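Local coordinates for protein ribulose-1,5-bisphosphate carboxylase/oxygenase large subunit (Rhodopseudomonas palustris, PDB 3QFW) that is a Rubisco-like enzyme of uncertain reaction, probably binding magnesium and acting through an enolised substrate as other members of the Rubisco family do, at residues Leu28-Glu31 with Gln32-Cys36; Thr75-Glu79 with Pro80-Leu84; Ala261-Ala265 with Pro266-Gly270. One frame throughout, in Å; residues are numbered along the deposited sequence.

Contact 1: Leu28-Glu31 with Gln32-Cys36; sequences LAIE and QSVEC
Leu28 and Ile30, on the last turn of helix 18-31, meet the chain that follows them in a local helix C-terminal contact, at the end of the helix that packs on the antiparallel sheet of the N-terminal alpha/beta domain of the Rubisco fold. The last regular bond of the turn runs from Gln32 N to Leu28 O (3.2 Å). Gln32 then drops out of helical geometry, and the chain curls round a single carbonyl. Ile30 O accepts from Ser33 N at 2.8 Å and from Glu35 N at 2.9 Å, the two donors lying above opposite faces of the carbonyl plane, so this one carbonyl is gripped from both faces. The backbone of Ser33 and Val34 brings Glu35 N round to this oxygen, and Glu35, in a left-handed conformation (phi 56°, psi 44°), turns the chain that follows toward Cys36. Leu28 suits the buried flank: CG lies opposite the backbone N (chi1 162°), CD1 reaches CG of Gln32 (3.9 Å), and the side chain also packs on Tyr12, Ile14 and Ile69 of the sheet. The amide of Gln32, buried but not wasted, is hydrogen-bonded to Ser91 OG and Met86 O. Beyond the turn the loop meets the second subunit, where its Lys139 NZ hydrogen-bonds to Glu35 O; this fits the Rubisco dimer, in which the N-terminal domain of one chain faces the barrel of the other. The CG2 branch of Ile30 reaches the far arm of the turn, touching Val34 CG2 at 4.1 Å and coming within 3.2 Å of Cys36 O.

Contact 2: Thr75-Glu79 with Pro80-Leu84; sequences TAPAE and PGQLL
The side chain of Glu79 leaves with CG opposite its backbone N (chi1 -159°) and folds back at the next bond (chi2 -66°), which carries OE1 over the first turn of helix 80-88 to the N-H of Gln82. The bond is 3.0 Å long, and its donor stands above the carboxylate plane. Glu79 is thus the N-cap of the helix: its side chain accepts from a first-turn backbone N-H, while its own C=O starts the regular pattern by taking Leu83 N at 2.8 Å, almost in line with the carbonyl. Pro80 follows naturally, since the first helical residue needs no N-H, and its ring packs against helix 236-243. The other oxygen, OE2, is hydrogen-bonded to Ser237 OG, which also bonds Gly81 N. The bent side chain of Gln82 lays CG against Pro77 CD (3.6 Å) and directs NE2 to Thr75 O (3.3 Å), although the position of NE2 is less certain; its stronger partner is Gly168 O of the second subunit. Leu83 CD1 touches Ala76 CB at 4.1 Å. A carboxylate placed at the positive end of a helix dipole, and gripped by two hydrogen bonds, would tend to stay ionised and so favour the start of the helix at this point of the dimer interface.

Contact 3: Ala261-Ala265 with Pro266-Gly270; sequences AKIAA and PLLLG
The shortest bond across this contact joins Leu269 N to Ala265 O at 2.9 Å, across the first turn of helix 265-276. Beside it Leu268 N meets Ala264 O at 3.0 Å, nearly straight on, with an N-H...O angle of 161°. Ala264 occupies the N-cap; an alanine has no polar side chain to cap with, so it is the backbone carbonyl that begins the helix here. Pro266 suits the first turn, whose residues do not need an N-H for the helix, and its ring stands on the flank: CD is 3.5 Å from Ala265 CB and 4.0 Å from Ala264 CB. The helix belongs to the catalytic TIM barrel, where it forms the crossover between the parallel neighbouring strands 250-253 and 280-284 and packs on helix 294-305 through Ala265, Pro266 and Leu269, which touch Leu300. Before it, the strand-to-helix loop bonds its backbone at Lys262 and Ala264 to Leu99. Ile263, just before the N-cap, points at the helix. Its CG2, set opposite the backbone N as CG1 takes the position beside it (chi1 -55°), sits between two leucines, 3.8 Å from Leu268 CB and 3.9 Å from Leu267 CD2. The Ile263 and Leu268 side chains cross at about a right angle. Leu269 CD1 lies 4.3 Å from Ala265 CB.

All three contacts are buried turns at helix ends, but they differ in place and chemistry. Contact 1 closes a helix of the N-terminal domain, its centre about 29 Å from the centre of the chain, and meets the second subunit through Glu31, Val34, Glu35 and Cys36. Contacts 2 and 3 both open helices, one with a charged side-chain cap and polar bonds to the other subunit, the other with backbone bonds and mainly apolar packing, as suits its place in the barrel, its centre about 9 Å from the centre of the chain. These two touch directly, Leu84 CD1 lying 3.6 Å from Ile263 CD1, which joins helix 80-88 to the barrel; contacts 1 and 3 stay about 10 Å apart at their nearest atoms.

Contact 1: Leu28-Glu31 with Gln32-Cys36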
# COMPACT_ATOMS: atom_id res chain seq x y z
N LEU B 28 -19.84 -6.84 -7.05
CA LEU B 28 -18.40 -6.78 -7.25
C LEU B 28 -18.06 -6.16 -8.60
O LEU B 28 -17.18 -5.30 -8.70
CB LEU B 28 -17.79 -8.18 -7.12
CG LEU B 28 -16.39 -8.36 -7.71
CD1 LEU B 28 -15.38 -7.43 -7.04
CD2 LEU B 28 -15.94 -9.81 -7.61
N ALA B 29 -18.75 -6.61 -9.65
CA ALA B 29 -18.51 -6.06 -10.98
C ALA B 29 -18.69 -4.54 -10.99
O ALA B 29 -17.89 -3.82 -11.59
CB ALA B 29 -19.43 -6.71 -12.01
N ILE B 30 -19.74 -4.08 -10.32
CA ILE B 30 -20.02 -2.65 -10.16
C ILE B 30 -18.95 -1.92 -9.35
O ILE B 30 -18.41 -0.90 -9.79
CB ILE B 30 -21.40 -2.40 -9.49
CG1 ILE B 30 -22.53 -3.06 -10.28
CG2 ILE B 30 -21.67 -0.92 -9.36
CD1 ILE B 30 -22.69 -2.52 -11.67
N GLU B 31 -18.66 -2.45 -8.16
CA GLU B 31 -17.68 -1.83 -7.25
C GLU B 31 -16.34 -1.53 -7.92
O GLU B 31 -15.72 -0.50 -7.64
CB GLU B 31 -17.43 -2.73 -6.03
CG GLU B 31 -18.62 -2.86 -5.09
CD GLU B 31 -18.62 -1.82 -3.98
OE1 GLU B 31 -17.97 -0.76 -4.14
OE2 GLU B 31 -19.26 -2.07 -2.94
N GLN B 32 -15.90 -2.42 -8.80
CA GLN B 32 -14.60 -2.28 -9.46
C GLN B 32 -14.75 -1.69 -10.85
O GLN B 32 -13.88 -1.84 -11.71
CB GLN B 32 -13.87 -3.61 -9.51
CG GLN B 32 -13.53 -4.18 -8.14
CD GLN B 32 -12.85 -3.16 -7.23
OE1 GLN B 32 -13.10 -3.13 -6.04
NE2 GLN B 32 -11.98 -2.35 -7.81
N SER B 33 -15.87 -1.01 -11.06
CA SER B 33 -16.15 -0.37 -12.33
C SER B 33 -16.65 1.05 -12.11
O SER B 33 -15.89 1.97 -11.79
CB SER B 33 -17.22 -1.17 -13.08
OG SER B 33 -17.34 -0.69 -14.39
N VAL B 34 -17.95 1.22 -12.29
CA VAL B 34 -18.57 2.53 -12.23
C VAL B 34 -18.91 2.91 -10.81
O VAL B 34 -18.98 4.10 -10.48
CB VAL B 34 -19.84 2.55 -13.06
CG1 VAL B 34 -19.50 2.35 -14.53
CG2 VAL B 34 -20.80 1.47 -12.57
N GLU B 35 -19.15 1.92 -9.96
CA GLU B 35 -19.45 2.16 -8.57
C GLU B 35 -20.68 3.09 -8.50
O GLU B 35 -20.71 4.06 -7.74
CB GLU B 35 -18.23 2.76 -7.87
CG GLU B 35 -18.42 3.13 -6.40
CD GLU B 35 -17.20 3.83 -5.82
OE1 GLU B 35 -16.14 3.83 -6.50
OE2 GLU B 35 -17.29 4.38 -4.70
N CYS B 36 -21.67 2.79 -9.34
CA CYS B 36 -22.93 3.52 -9.41
C CYS B 36 -24.06 2.52 -9.32
O CYS B 36 -23.89 1.36 -9.65
CB CYS B 36 -23.11 4.17 -10.79
SG CYS B 36 -21.95 5.44 -11.28

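Contact 2: Thr75-Glu79 with Pro80-Leu84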
# COMPACT_ATOMS: atom_id res chain seq x y z
N THR B 75 -10.61 1.73 -18.42
CA THR B 75 -10.65 2.25 -17.06
C THR B 75 -9.28 2.16 -16.38
O THR B 75 -9.00 2.91 -15.44
CB THR B 75 -11.71 1.53 -16.20
OG1 THR B 75 -11.29 0.19 -15.94
CG2 THR B 75 -13.04 1.50 -16.93
N ALA B 76 -8.43 1.26 -16.86
CA ALA B 76 -7.12 1.10 -16.23
C ALA B 76 -5.94 1.11 -17.21
O ALA B 76 -5.54 0.05 -17.73
CB ALA B 76 -7.11 -0.15 -15.36
N PRO B 77 -5.37 2.30 -17.44
CA PRO B 77 -4.19 2.46 -18.30
C PRO B 77 -3.01 1.69 -17.71
O PRO B 77 -3.07 1.29 -16.55
CB PRO B 77 -3.91 3.97 -18.24
CG PRO B 77 -5.10 4.58 -17.61
CD PRO B 77 -5.68 3.53 -16.72
N ALA B 78 -1.96 1.49 -18.49
CA ALA B 78 -0.77 0.78 -18.00
C ALA B 78 -0.01 1.67 -17.02
O ALA B 78 1.08 2.17 -17.32
CB ALA B 78 0.13 0.33 -19.16
N GLU B 79 -0.60 1.83 -15.84
CA GLU B 79 -0.12 2.73 -14.79
C GLU B 79 -0.33 1.96 -13.48
O GLU B 79 -1.46 1.74 -13.07
CB GLU B 79 -0.96 4.01 -14.84
CG GLU B 79 -0.32 5.22 -14.18
CD GLU B 79 -0.17 5.05 -12.69
OE1 GLU B 79 -1.21 5.07 -11.99
OE2 GLU B 79 0.98 4.88 -12.23
N PRO B 80 0.77 1.52 -12.84
CA PRO B 80 0.70 0.48 -11.80
C PRO B 80 -0.33 0.79 -10.72
O PRO B 80 -1.19 -0.05 -10.42
CB PRO B 80 2.11 0.46 -11.23
CG PRO B 80 2.97 0.90 -12.35
CD PRO B 80 2.16 1.95 -13.08
N GLY B 81 -0.24 1.98 -10.14
CA GLY B 81 -1.18 2.40 -9.11
C GLY B 81 -2.63 2.34 -9.57
O GLY B 81 -3.49 1.78 -8.88
N GLN B 82 -2.91 2.91 -10.73
CA GLN B 82 -4.27 2.93 -11.27
C GLN B 82 -4.79 1.55 -11.61
O GLN B 82 -5.98 1.26 -11.44
CB GLN B 82 -4.35 3.85 -12.50
CG GLN B 82 -5.74 3.91 -13.15
CD GLN B 82 -6.83 4.49 -12.24
OE1 GLN B 82 -6.55 5.00 -11.16
NE2 GLN B 82 -8.07 4.41 -12.70
N LEU B 83 -3.89 0.69 -12.09
CA LEU B 83 -4.23 -0.69 -12.39
C LEU B 83 -4.64 -1.39 -11.10
O LEU B 83 -5.68 -2.04 -11.04
CB LEU B 83 -3.06 -1.42 -13.06
CG LEU B 83 -3.32 -2.91 -13.33
CD1 LEU B 83 -4.56 -3.08 -14.19
CD2 LEU B 83 -2.10 -3.58 -13.98
N LEU B 84 -3.83 -1.25 -10.06
CA LEU B 84 -4.17 -1.80 -8.76
C LEU B 84 -5.51 -1.20 -8.28
O LEU B 84 -6.42 -1.91 -7.83
CB LEU B 84 -3.04 -1.51 -7.78
CG LEU B 84 -2.75 -2.51 -6.66
CD1 LEU B 84 -3.44 -3.83 -6.92
CD2 LEU B 84 -1.23 -2.71 -6.51

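Contact 3: Ala261-Ala265 with Pro266-Gly270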
# COMPACT_ATOMS: atom_id res chain seq x y z
N ALA B 261 -3.84 -5.52 2.23
CA ALA B 261 -5.02 -5.79 1.42
C ALA B 261 -4.95 -7.25 0.95
O ALA B 261 -3.87 -7.81 0.78
CB ALA B 261 -5.07 -4.84 0.24
N LYS B 262 -6.11 -7.86 0.75
CA LYS B 262 -6.18 -9.29 0.49
C LYS B 262 -5.98 -9.60 -0.99
O LYS B 262 -6.91 -9.99 -1.69
CB LYS B 262 -7.51 -9.86 0.98
CG LYS B 262 -7.51 -11.37 1.15
CD LYS B 262 -6.34 -11.83 2.00
CE LYS B 262 -6.69 -13.07 2.80
NZ LYS B 262 -5.60 -13.47 3.73
N ILE B 263 -4.75 -9.41 -1.45
CA ILE B 263 -4.33 -9.85 -2.78
C ILE B 263 -3.48 -11.10 -2.61
O ILE B 263 -2.53 -11.10 -1.82
CB ILE B 263 -3.50 -8.77 -3.49
CG1 ILE B 263 -4.29 -7.44 -3.53
CG2 ILE B 263 -3.10 -9.23 -4.88
CD1 ILE B 263 -3.56 -6.32 -4.27
N ALA B 264 -3.82 -12.17 -3.32
CA ALA B 264 -3.07 -13.42 -3.16
C ALA B 264 -1.59 -13.22 -3.45
O ALA B 264 -1.23 -12.54 -4.42
CB ALA B 264 -3.65 -14.52 -4.05
N ALA B 265 -0.74 -13.82 -2.62
CA ALA B 265 0.71 -13.66 -2.75
C ALA B 265 1.25 -14.06 -4.11
O ALA B 265 2.11 -13.38 -4.67
CB ALA B 265 1.45 -14.39 -1.64
N PRO B 266 0.78 -15.19 -4.65
CA PRO B 266 1.44 -15.53 -5.92
C PRO B 266 1.19 -14.46 -6.98
O PRO B 266 2.09 -14.10 -7.72
CB PRO B 266 0.81 -16.88 -6.30
CG PRO B 266 0.39 -17.48 -4.99
CD PRO B 266 -0.08 -16.28 -4.16
N LEU B 267 -0.04 -13.93 -7.03
CA LEU B 267 -0.36 -12.91 -8.01
C LEU B 267 0.45 -11.64 -7.77
O LEU B 267 0.99 -11.05 -8.70
CB LEU B 267 -1.86 -12.60 -7.94
CG LEU B 267 -2.28 -11.28 -8.59
CD1 LEU B 267 -2.05 -11.33 -10.10
CD2 LEU B 267 -3.74 -10.95 -8.28
N LEU B 268 0.52 -11.21 -6.51
CA LEU B 268 1.15 -9.94 -6.16
C LEU B 268 2.68 -9.99 -6.17
O LEU B 268 3.32 -9.26 -6.92
CB LEU B 268 0.65 -9.45 -4.80
CG LEU B 268 1.17 -8.07 -4.38
CD1 LEU B 268 0.82 -7.04 -5.43
CD2 LEU B 268 0.59 -7.67 -3.01
N LEU B 269 3.26 -10.85 -5.34
CA LEU B 269 4.71 -10.95 -5.20
C LEU B 269 5.36 -11.62 -6.40
O LEU B 269 6.51 -11.34 -6.75
CB LEU B 269 5.05 -11.76 -3.96
CG LEU B 269 4.44 -11.31 -2.64
CD1 LEU B 269 5.09 -12.09 -1.52
CD2 LEU B 269 4.62 -9.82 -2.42
N GLY B 270 4.62 -12.53 -7.02
CA GLY B 270 5.10 -13.22 -8.20
C GLY B 270 4.84 -12.45 -9.47
O GLY B 270 5.75 -11.86 -10.04